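Local atomic coordinates of cobyrinic Acid a,c-diamide synthase (Mycobacterium smegmatis, PDB entry 5IHP), a protein that binds ADP and magnesium through the P-loop NTPase fold of the ParA family and may play a role in septum formation. Residues Ala148-Val153 / Asp182-Gly187; Leu216-Pro221 / Ala245-Glu250. One frame throughout, in Å; residues are numbered along the deposited sequence.

How the interactions relate
Interaction 1 pairs two neighbouring strands of the central sheet, and interaction 2 lays the adenine-binding loop on helix 243-261; their centres are about 18 Å apart. They follow one another along the chain and meet at Leu216, whose CD2 lies 3.6 Å from Leu186 O and whose CD1 lies 3.9 Å from Gly187 C. Phe251 of helix 243-261 also spans them, touching Ile152 in the first and Pro218 in the second. Their relation to the nucleotide differs. Interaction 2 binds ADP directly, through Pro221 O and N6 at 2.9 Å, whereas the Val153 side chain of interaction 1 stays about 9 Å, nearest atoms, from ADP.

Interaction 1 (Ala148-Val153 / Asp182-Gly187); sequences AHDVIV and DLKLLG
Parallel strand pairing joins Asp150 and Val151 to Lys184-Leu186 in a beta-alpha-beta crossover: strands 150-156 and 184-191 are adjacent in the central sheet of the P-loop NTPase fold, and helix 165-178 connects them. Within this chain 184-191 is an edge strand. The short strand axes approach to 4.8 Å, with 35° between their directions. Four backbone hydrogen bonds define the register. Lys184 N donates to His149 O and Val151 N to Lys184 O, after which Val151 O accepts Leu186 N at 3.0 Å. Regular alternation would then pair Val153 N with Leu186 O, but the bond goes to Gly187 O at 3.0 Å, one residue further on, the mark of a beta bulge at Leu186-Gly187. Gly187 has phi 145°, where a CB would press on the preceding carbonyl oxygen.

On the face covered by helix 165-178, Val151 CG1 sits between its backbone N and carbonyl carbon (chi1 51°). There it meets CD1 of Leu183 at 3.9 Å and CD1 of Leu185 at 4.0 Å; Ile172, Val175 and Leu169 of the helix pack over these three side chains. Asp150, Ile152 and Lys184 point to the other face. Leu186 starts out toward the partner strand and lies against the first two, CD1 3.8 Å from Asp150 CB and its own CB 3.8 Å from Ile152 CG2, beneath Leu255 and His258 of helix 243-261. Asp150 OD2 is hydrogen-bonded by Trp259 NE1 of that helix, while OD1 stands beside Lys184 CB without pairing with NZ. At the start of the strands the lysine chain bends back, bringing NZ to Asp182 O from above the carbonyl plane, and one water donates to both Asp182 O, at 2.7 Å, and His149 O.

Interaction 2 (Leu216-Pro221 / Ala245-Glu250); sequences LAPPIP and AIAYRE. With ADP (adenosine-5'-diphosphate), chain C.
The adenine-binding loop of this P-loop NTPase, residues 216-221, packs on helix 243-261 chiefly by setting Ile220 against Ala247 and Tyr248. Apolar contact does the joining. Ile220 lies over one face of the Tyr248 ring, the two side chains crossing at about a right angle. Its CD1 makes a CH-pi contact 3.9 Å from the ring centroid and 21° off the normal, while CG2 approaches CE2 at 3.6 Å, so both branches rest on the same face, CD1 over the tyrosine's CD1/CE1 side and CG2 over its CE2/CZ side. With CG1 beside the backbone N, a turn at chi2 (-58°) brings Ile220 CD1 to Ala247 CB as well, at 3.7 Å. Ala247 CB fits against the loop, 3.6 Å from Pro219 O and 3.9 Å from Pro221 CD.

The Tyr248 hydroxyl is hydrogen-bonded to Thr27 OG1, and its ring touches Thr26, Ser30 and Ile31 on helix 24-37. The tyrosine thus ties the loop's support to the helix that follows the P-loop.

At the other end, the peptide bond before Pro218 is cis. The proline CG rests 3.7 Å from Glu250 CD, against a glutamate chain extended from a CG anti to its backbone N. Next along the loop from Ile220, Pro221 recognises the base through its backbone: its O accepts N6 of ADP at 2.9 Å, with an N-H...O angle of 144°.

Interaction 1 (Ala148-Val153 / Asp182-Gly187)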
ATOM      1  N   ALA A 148      -5.893   3.958  -6.971  1.00 18.15           N
ATOM      2  CA  ALA A 148      -6.506   3.584  -5.705  1.00 14.04           C
ATOM      3  C   ALA A 148      -7.741   4.418  -5.385  1.00 19.69           C
ATOM      4  O   ALA A 148      -7.903   5.552  -5.850  1.00 22.49           O
ATOM      5  CB  ALA A 148      -5.493   3.732  -4.564  1.00 13.56           C
ATOM      6  N   HIS A 149      -8.615   3.840  -4.571  1.00 16.29           N
ATOM      7  CA  HIS A 149      -9.705   4.603  -3.975  1.00 18.42           C
ATOM      8  C   HIS A 149      -9.318   5.164  -2.614  1.00 18.25           C
ATOM      9  O   HIS A 149      -9.745   6.267  -2.262  1.00 19.95           O
ATOM     10  CB  HIS A 149     -10.946   3.728  -3.826  1.00 19.59           C
ATOM     11  CG  HIS A 149     -11.354   3.054  -5.093  1.00 29.11           C
ATOM     12  ND1 HIS A 149     -11.522   1.690  -5.191  1.00 30.72           N
ATOM     13  CD2 HIS A 149     -11.603   3.555  -6.325  1.00 35.36           C
ATOM     14  CE1 HIS A 149     -11.881   1.381  -6.426  1.00 30.91           C
ATOM     15  NE2 HIS A 149     -11.932   2.495  -7.136  1.00 35.04           N
ATOM     16  N   ASP A 150      -8.514   4.417  -1.857  1.00 17.97           N
ATOM     17  CA  ASP A 150      -8.054   4.801  -0.527  1.00 18.05           C
ATOM     18  C   ASP A 150      -6.534   4.676  -0.447  1.00 18.40           C
ATOM     19  O   ASP A 150      -5.917   3.876  -1.158  1.00 17.89           O
ATOM     20  CB  ASP A 150      -8.677   3.914   0.559  1.00 22.23           C
ATOM     21  CG  ASP A 150     -10.194   3.986   0.584  1.00 27.60           C
ATOM     22  OD1 ASP A 150     -10.738   5.098   0.667  1.00 23.96           O
ATOM     23  OD2 ASP A 150     -10.839   2.924   0.522  1.00 27.19           O
ATOM     24  N   VAL A 151      -5.926   5.445   0.456  1.00 17.01           N
ATOM     25  CA  VAL A 151      -4.493   5.320   0.720  1.00 14.98           C
ATOM     26  C   VAL A 151      -4.243   5.408   2.223  1.00 16.87           C
ATOM     27  O   VAL A 151      -4.864   6.212   2.928  1.00 17.04           O
ATOM     28  CB  VAL A 151      -3.673   6.380  -0.062  1.00 17.34           C
ATOM     29  CG1 VAL A 151      -4.234   7.786   0.157  1.00 17.77           C
ATOM     30  CG2 VAL A 151      -2.165   6.307   0.301  1.00 19.60           C
ATOM     31  N   ILE A 152      -3.355   4.542   2.724  1.00 13.84           N
ATOM     32  CA  ILE A 152      -2.848   4.663   4.089  1.00 13.64           C
ATOM     33  C   ILE A 152      -1.338   4.854   4.021  1.00 17.37           C
ATOM     34  O   ILE A 152      -0.678   4.459   3.057  1.00 14.76           O
ATOM     35  CB  ILE A 152      -3.202   3.443   4.962  1.00 13.00           C
ATOM     36  CG1 ILE A 152      -2.679   2.152   4.308  1.00 14.43           C
ATOM     37  CG2 ILE A 152      -4.716   3.375   5.195  1.00 14.67           C
ATOM     38  CD1 ILE A 152      -2.903   0.891   5.162  1.00 20.47           C
ATOM     39  N   VAL A 153      -0.799   5.494   5.052  1.00 14.62           N
ATOM     40  CA  VAL A 153       0.626   5.784   5.165  1.00 11.96           C
ATOM     41  C   VAL A 153       1.154   5.061   6.390  1.00 14.50           C
ATOM     42  O   VAL A 153       0.962   5.518   7.520  1.00 14.46           O
ATOM     43  CB  VAL A 153       0.885   7.295   5.291  1.00 16.83           C
ATOM     44  CG1 VAL A 153       2.396   7.579   5.297  1.00 14.14           C
ATOM     45  CG2 VAL A 153       0.155   8.036   4.227  1.00 23.06           C
ATOM     46  N   ASP A 182     -11.152  11.262  -6.593  1.00 26.32           N
ATOM     47  CA  ASP A 182     -11.845  10.492  -5.566  1.00 34.00           C
ATOM     48  C   ASP A 182     -10.909   9.803  -4.574  1.00 26.27           C
ATOM     49  O   ASP A 182     -11.396   9.097  -3.686  1.00 28.08           O
ATOM     50  CB  ASP A 182     -12.751   9.448  -6.224  1.00 40.81           C
ATOM     51  CG  ASP A 182     -13.746  10.072  -7.184  1.00 45.33           C
ATOM     52  OD1 ASP A 182     -14.286  11.153  -6.859  1.00 40.22           O
ATOM     53  OD2 ASP A 182     -13.967   9.491  -8.271  1.00 54.91           O
ATOM     54  N   LEU A 183      -9.594   9.977  -4.696  1.00 19.33           N
ATOM     55  CA  LEU A 183      -8.674   9.363  -3.741  1.00 17.38           C
ATOM     56  C   LEU A 183      -8.913   9.890  -2.327  1.00 23.85           C
ATOM     57  O   LEU A 183      -8.942  11.106  -2.101  1.00 20.98           O
ATOM     58  CB  LEU A 183      -7.229   9.642  -4.154  1.00 20.70           C
ATOM     59  CG  LEU A 183      -6.143   9.095  -3.225  1.00 19.86           C
ATOM     60  CD1 LEU A 183      -6.215   7.581  -3.147  1.00 18.83           C
ATOM     61  CD2 LEU A 183      -4.755   9.543  -3.675  1.00 17.00           C
ATOM     62  N   LYS A 184      -9.063   8.979  -1.365  1.00 18.61           N
ATOM     63  CA  LYS A 184      -9.294   9.353   0.030  1.00 19.17           C
ATOM     64  C   LYS A 184      -8.083   8.971   0.870  1.00 19.23           C
ATOM     65  O   LYS A 184      -7.673   7.808   0.876  1.00 20.04           O
ATOM     66  CB  LYS A 184     -10.547   8.674   0.594  1.00 24.28           C
ATOM     67  CG  LYS A 184     -11.862   9.073  -0.070  1.00 33.20           C
ATOM     68  CD  LYS A 184     -12.116  10.579   0.027  1.00 40.89           C
ATOM     69  CE  LYS A 184     -13.475  10.964  -0.561  1.00 49.60           C
ATOM     70  NZ  LYS A 184     -13.604  10.622  -2.009  1.00 51.30           N
ATOM     71  N   LEU A 185      -7.527   9.938   1.602  1.00 20.72           N
ATOM     72  CA  LEU A 185      -6.464   9.626   2.559  1.00 19.30           C
ATOM     73  C   LEU A 185      -7.113   9.138   3.847  1.00 21.99           C
ATOM     74  O   LEU A 185      -7.675   9.926   4.610  1.00 24.83           O
ATOM     75  CB  LEU A 185      -5.576  10.836   2.822  1.00 23.06           C
ATOM     76  CG  LEU A 185      -4.547  10.650   3.950  1.00 21.53           C
ATOM     77  CD1 LEU A 185      -3.507   9.587   3.604  1.00 17.99           C
ATOM     78  CD2 LEU A 185      -3.856  11.972   4.253  1.00 29.72           C
ATOM     79  N   LEU A 186      -7.051   7.827   4.087  1.00 18.87           N
ATOM     80  CA  LEU A 186      -7.612   7.279   5.322  1.00 18.21           C
ATOM     81  C   LEU A 186      -6.806   7.711   6.538  1.00 20.92           C
ATOM     82  O   LEU A 186      -7.379   8.017   7.590  1.00 23.08           O
ATOM     83  CB  LEU A 186      -7.673   5.752   5.251  1.00 19.24           C
ATOM     84  CG  LEU A 186      -8.661   5.169   4.233  1.00 18.91           C
ATOM     85  CD1 LEU A 186      -8.682   3.679   4.374  1.00 17.83           C
ATOM     86  CD2 LEU A 186     -10.051   5.749   4.434  1.00 23.02           C
ATOM     87  N   GLY A 187      -5.481   7.696   6.434  1.00 17.43           N
ATOM     88  CA  GLY A 187      -4.652   8.179   7.512  1.00 17.62           C
ATOM     89  C   GLY A 187      -3.369   7.382   7.632  1.00 16.68           C
ATOM     90  O   GLY A 187      -3.034   6.546   6.788  1.00 17.56           O
TER
HETATM   91  O   HOH W   1     -12.509   6.845  -2.770  1.00 37.93           O

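Interaction 2 (Leu216-Pro221 / Ala245-Glu250)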
ATOM      1  N   LEU A 216      -4.229   6.556  12.672  1.00 19.62           N
ATOM      2  CA  LEU A 216      -5.206   5.491  12.852  1.00 20.91           C
ATOM      3  C   LEU A 216      -4.798   4.537  13.972  1.00 22.00           C
ATOM      4  O   LEU A 216      -3.679   4.579  14.494  1.00 24.29           O
ATOM      5  CB  LEU A 216      -5.399   4.725  11.545  1.00 23.42           C
ATOM      6  CG  LEU A 216      -5.823   5.629  10.391  1.00 21.33           C
ATOM      7  CD1 LEU A 216      -5.909   4.846   9.083  1.00 22.11           C
ATOM      8  CD2 LEU A 216      -7.137   6.324  10.731  1.00 23.96           C
ATOM      9  N   ALA A 217      -5.733   3.665  14.332  1.00 23.31           N
ATOM     10  CA  ALA A 217      -5.582   2.699  15.408  1.00 20.33           C
ATOM     11  C   ALA A 217      -5.947   1.310  14.906  1.00 24.75           C
ATOM     12  O   ALA A 217      -6.823   1.162  14.044  1.00 26.16           O
ATOM     13  CB  ALA A 217      -6.472   3.061  16.612  1.00 23.16           C
ATOM     14  N   PRO A 218      -5.311   0.263  15.448  1.00 22.96           N
ATOM     15  CA  PRO A 218      -4.292   0.297  16.497  1.00 20.80           C
ATOM     16  C   PRO A 218      -2.897   0.463  15.912  1.00 19.61           C
ATOM     17  O   PRO A 218      -2.717   0.230  14.715  1.00 20.59           O
ATOM     18  CB  PRO A 218      -4.433  -1.071  17.146  1.00 25.93           C
ATOM     19  CG  PRO A 218      -4.796  -1.953  15.984  1.00 26.78           C
ATOM     20  CD  PRO A 218      -5.685  -1.122  15.099  1.00 25.43           C
ATOM     21  N   PRO A 219      -1.921   0.836  16.736  1.00 21.62           N
ATOM     22  CA  PRO A 219      -0.532   0.799  16.273  1.00 19.04           C
ATOM     23  C   PRO A 219      -0.078  -0.641  16.110  1.00 19.08           C
ATOM     24  O   PRO A 219      -0.510  -1.539  16.836  1.00 20.60           O
ATOM     25  CB  PRO A 219       0.246   1.520  17.384  1.00 21.27           C
ATOM     26  CG  PRO A 219      -0.612   1.377  18.604  1.00 28.33           C
ATOM     27  CD  PRO A 219      -2.044   1.331  18.123  1.00 24.73           C
ATOM     28  N   ILE A 220       0.774  -0.870  15.120  1.00 19.95           N
ATOM     29  CA  ILE A 220       1.425  -2.161  14.934  1.00 18.84           C
ATOM     30  C   ILE A 220       2.689  -2.169  15.789  1.00 21.79           C
ATOM     31  O   ILE A 220       3.578  -1.337  15.555  1.00 18.34           O
ATOM     32  CB  ILE A 220       1.768  -2.433  13.467  1.00 17.19           C
ATOM     33  CG1 ILE A 220       0.589  -2.086  12.546  1.00 19.81           C
ATOM     34  CG2 ILE A 220       2.205  -3.892  13.310  1.00 19.08           C
ATOM     35  CD1 ILE A 220      -0.703  -2.855  12.866  1.00 22.43           C
ATOM     36  N   PRO A 221       2.813  -3.066  16.760  1.00 22.05           N
ATOM     37  CA  PRO A 221       4.006  -3.066  17.616  1.00 22.35           C
ATOM     38  C   PRO A 221       5.228  -3.591  16.879  1.00 22.91           C
ATOM     39  O   PRO A 221       5.121  -4.367  15.924  1.00 24.07           O
ATOM     40  CB  PRO A 221       3.618  -4.003  18.766  1.00 23.75           C
ATOM     41  CG  PRO A 221       2.597  -4.934  18.146  1.00 22.98           C
ATOM     42  CD  PRO A 221       1.823  -4.084  17.171  1.00 24.54           C
ATOM     43  N   ALA A 245       0.492  -9.600  14.666  1.00 30.27           N
ATOM     44  CA  ALA A 245      -0.567 -10.199  13.860  1.00 30.95           C
ATOM     45  C   ALA A 245      -1.942  -9.787  14.370  1.00 29.35           C
ATOM     46  O   ALA A 245      -2.841  -9.491  13.577  1.00 24.13           O
ATOM     47  CB  ALA A 245      -0.429 -11.720  13.858  1.00 35.01           C
ATOM     48  N   ILE A 246      -2.119  -9.759  15.694  1.00 27.83           N
ATOM     49  CA  ILE A 246      -3.400  -9.355  16.272  1.00 27.70           C
ATOM     50  C   ILE A 246      -3.740  -7.922  15.872  1.00 23.59           C
ATOM     51  O   ILE A 246      -4.886  -7.610  15.521  1.00 23.64           O
ATOM     52  CB  ILE A 246      -3.374  -9.530  17.805  1.00 29.75           C
ATOM     53  CG1 ILE A 246      -3.206 -11.011  18.161  1.00 38.40           C
ATOM     54  CG2 ILE A 246      -4.661  -8.994  18.435  1.00 29.05           C
ATOM     55  CD1 ILE A 246      -2.860 -11.275  19.617  1.00 40.91           C
ATOM     56  N   ALA A 247      -2.750  -7.029  15.917  1.00 22.62           N
ATOM     57  CA  ALA A 247      -2.997  -5.643  15.545  1.00 22.60           C
ATOM     58  C   ALA A 247      -3.349  -5.522  14.067  1.00 23.93           C
ATOM     59  O   ALA A 247      -4.247  -4.757  13.702  1.00 20.50           O
ATOM     60  CB  ALA A 247      -1.779  -4.778  15.880  1.00 21.93           C
ATOM     61  N   TYR A 248      -2.662  -6.274  13.204  1.00 21.30           N
ATOM     62  CA  TYR A 248      -2.990  -6.236  11.783  1.00 19.79           C
ATOM     63  C   TYR A 248      -4.400  -6.756  11.523  1.00 23.56           C
ATOM     64  O   TYR A 248      -5.130  -6.196  10.698  1.00 23.15           O
ATOM     65  CB  TYR A 248      -1.964  -7.037  10.986  1.00 18.69           C
ATOM     66  CG  TYR A 248      -0.737  -6.239  10.569  1.00 19.75           C
ATOM     67  CD1 TYR A 248      -0.862  -5.032   9.879  1.00 23.39           C
ATOM     68  CD2 TYR A 248       0.538  -6.698  10.864  1.00 17.74           C
ATOM     69  CE1 TYR A 248       0.268  -4.299   9.493  1.00 20.55           C
ATOM     70  CE2 TYR A 248       1.665  -5.985  10.475  1.00 16.89           C
ATOM     71  CZ  TYR A 248       1.524  -4.787   9.804  1.00 15.86           C
ATOM     72  OH  TYR A 248       2.657  -4.095   9.436  1.00 18.41           O
ATOM     73  N   ARG A 249      -4.801  -7.836  12.201  1.00 23.77           N
ATOM     74  CA  ARG A 249      -6.161  -8.335  12.016  1.00 22.67           C
ATOM     75  C   ARG A 249      -7.189  -7.337  12.533  1.00 26.13           C
ATOM     76  O   ARG A 249      -8.257  -7.170  11.932  1.00 27.36           O
ATOM     77  CB  ARG A 249      -6.322  -9.692  12.701  1.00 28.26           C
ATOM     78  CG  ARG A 249      -5.728 -10.834  11.903  1.00 29.86           C
ATOM     79  CD  ARG A 249      -6.158 -12.179  12.456  1.00 37.20           C
ATOM     80  NE  ARG A 249      -5.465 -12.488  13.699  1.00 48.10           N
ATOM     81  CZ  ARG A 249      -4.357 -13.218  13.767  1.00 52.71           C
ATOM     82  NH1 ARG A 249      -3.821 -13.721  12.662  1.00 52.00           N
ATOM     83  NH2 ARG A 249      -3.789 -13.448  14.942  1.00 55.14           N
ATOM     84  N   GLU A 250      -6.879  -6.655  13.643  1.00 23.96           N
ATOM     85  CA  GLU A 250      -7.779  -5.620  14.142  1.00 27.43           C
ATOM     86  C   GLU A 250      -7.894  -4.468  13.148  1.00 22.65           C
ATOM     87  O   GLU A 250      -8.991  -3.953  12.904  1.00 25.38           O
ATOM     88  CB  GLU A 250      -7.288  -5.122  15.505  1.00 33.15           C
ATOM     89  CG  GLU A 250      -8.159  -4.052  16.147  1.00 43.60           C
ATOM     90  CD  GLU A 250      -7.665  -3.640  17.540  1.00 49.98           C
ATOM     91  OE1 GLU A 250      -6.910  -4.415  18.170  1.00 54.22           O
ATOM     92  OE2 GLU A 250      -8.030  -2.535  17.999  1.00 53.07           O
TER
HETATM   93  PB  ADP C1001       9.227  -0.846   3.794  1.00 15.21           P
HETATM   94  O1B ADP C1001       8.504   0.375   4.301  1.00 16.51           O
HETATM   95  O2B ADP C1001      10.648  -0.596   3.330  1.00 15.99           O
HETATM   96  O3B ADP C1001       8.429  -1.701   2.825  1.00 15.75           O
HETATM   97  PA  ADP C1001       9.414  -3.393   5.178  1.00 18.37           P
HETATM   98  O1A ADP C1001       8.040  -4.003   5.341  1.00 17.56           O
HETATM   99  O2A ADP C1001      10.387  -3.937   4.145  1.00 16.39           O
HETATM  100  O3A ADP C1001       9.322  -1.782   5.123  1.00 13.49           O
HETATM  101  O5' ADP C1001      10.117  -3.524   6.628  1.00 22.38           O
HETATM  102  C5' ADP C1001      11.431  -2.989   6.816  1.00 23.20           C
HETATM  103  C4' ADP C1001      12.129  -3.853   7.858  1.00 22.37           C
HETATM  104  O4' ADP C1001      11.398  -3.786   9.083  1.00 22.45           O
HETATM  105  C3' ADP C1001      12.138  -5.308   7.445  1.00 32.81           C
HETATM  106  O3' ADP C1001      13.395  -5.857   7.844  1.00 38.25           O
HETATM  107  C2' ADP C1001      11.059  -5.961   8.275  1.00 35.68           C
HETATM  108  O2' ADP C1001      11.397  -7.316   8.570  1.00 42.47           O
HETATM  109  C1' ADP C1001      11.061  -5.102   9.519  1.00 27.69           C
HETATM  110  N9  ADP C1001       9.738  -5.058  10.180  1.00 30.45           N
HETATM  111  C8  ADP C1001       8.554  -4.800   9.595  1.00 34.24           C
HETATM  112  N7  ADP C1001       7.549  -4.836  10.504  1.00 31.61           N
HETATM  113  C5  ADP C1001       8.097  -5.119  11.701  1.00 36.18           C
HETATM  114  C6  ADP C1001       7.609  -5.295  13.088  1.00 38.61           C
HETATM  115  N6  ADP C1001       6.294  -5.179  13.381  1.00 32.83           N
HETATM  116  N1  ADP C1001       8.524  -5.575  14.046  1.00 42.78           N
HETATM  117  C2  ADP C1001       9.835  -5.685  13.771  1.00 41.51           C
HETATM  118  N3  ADP C1001      10.347  -5.537  12.536  1.00 42.01           N
HETATM  119  C4  ADP C1001       9.541  -5.262  11.480  1.00 36.16           C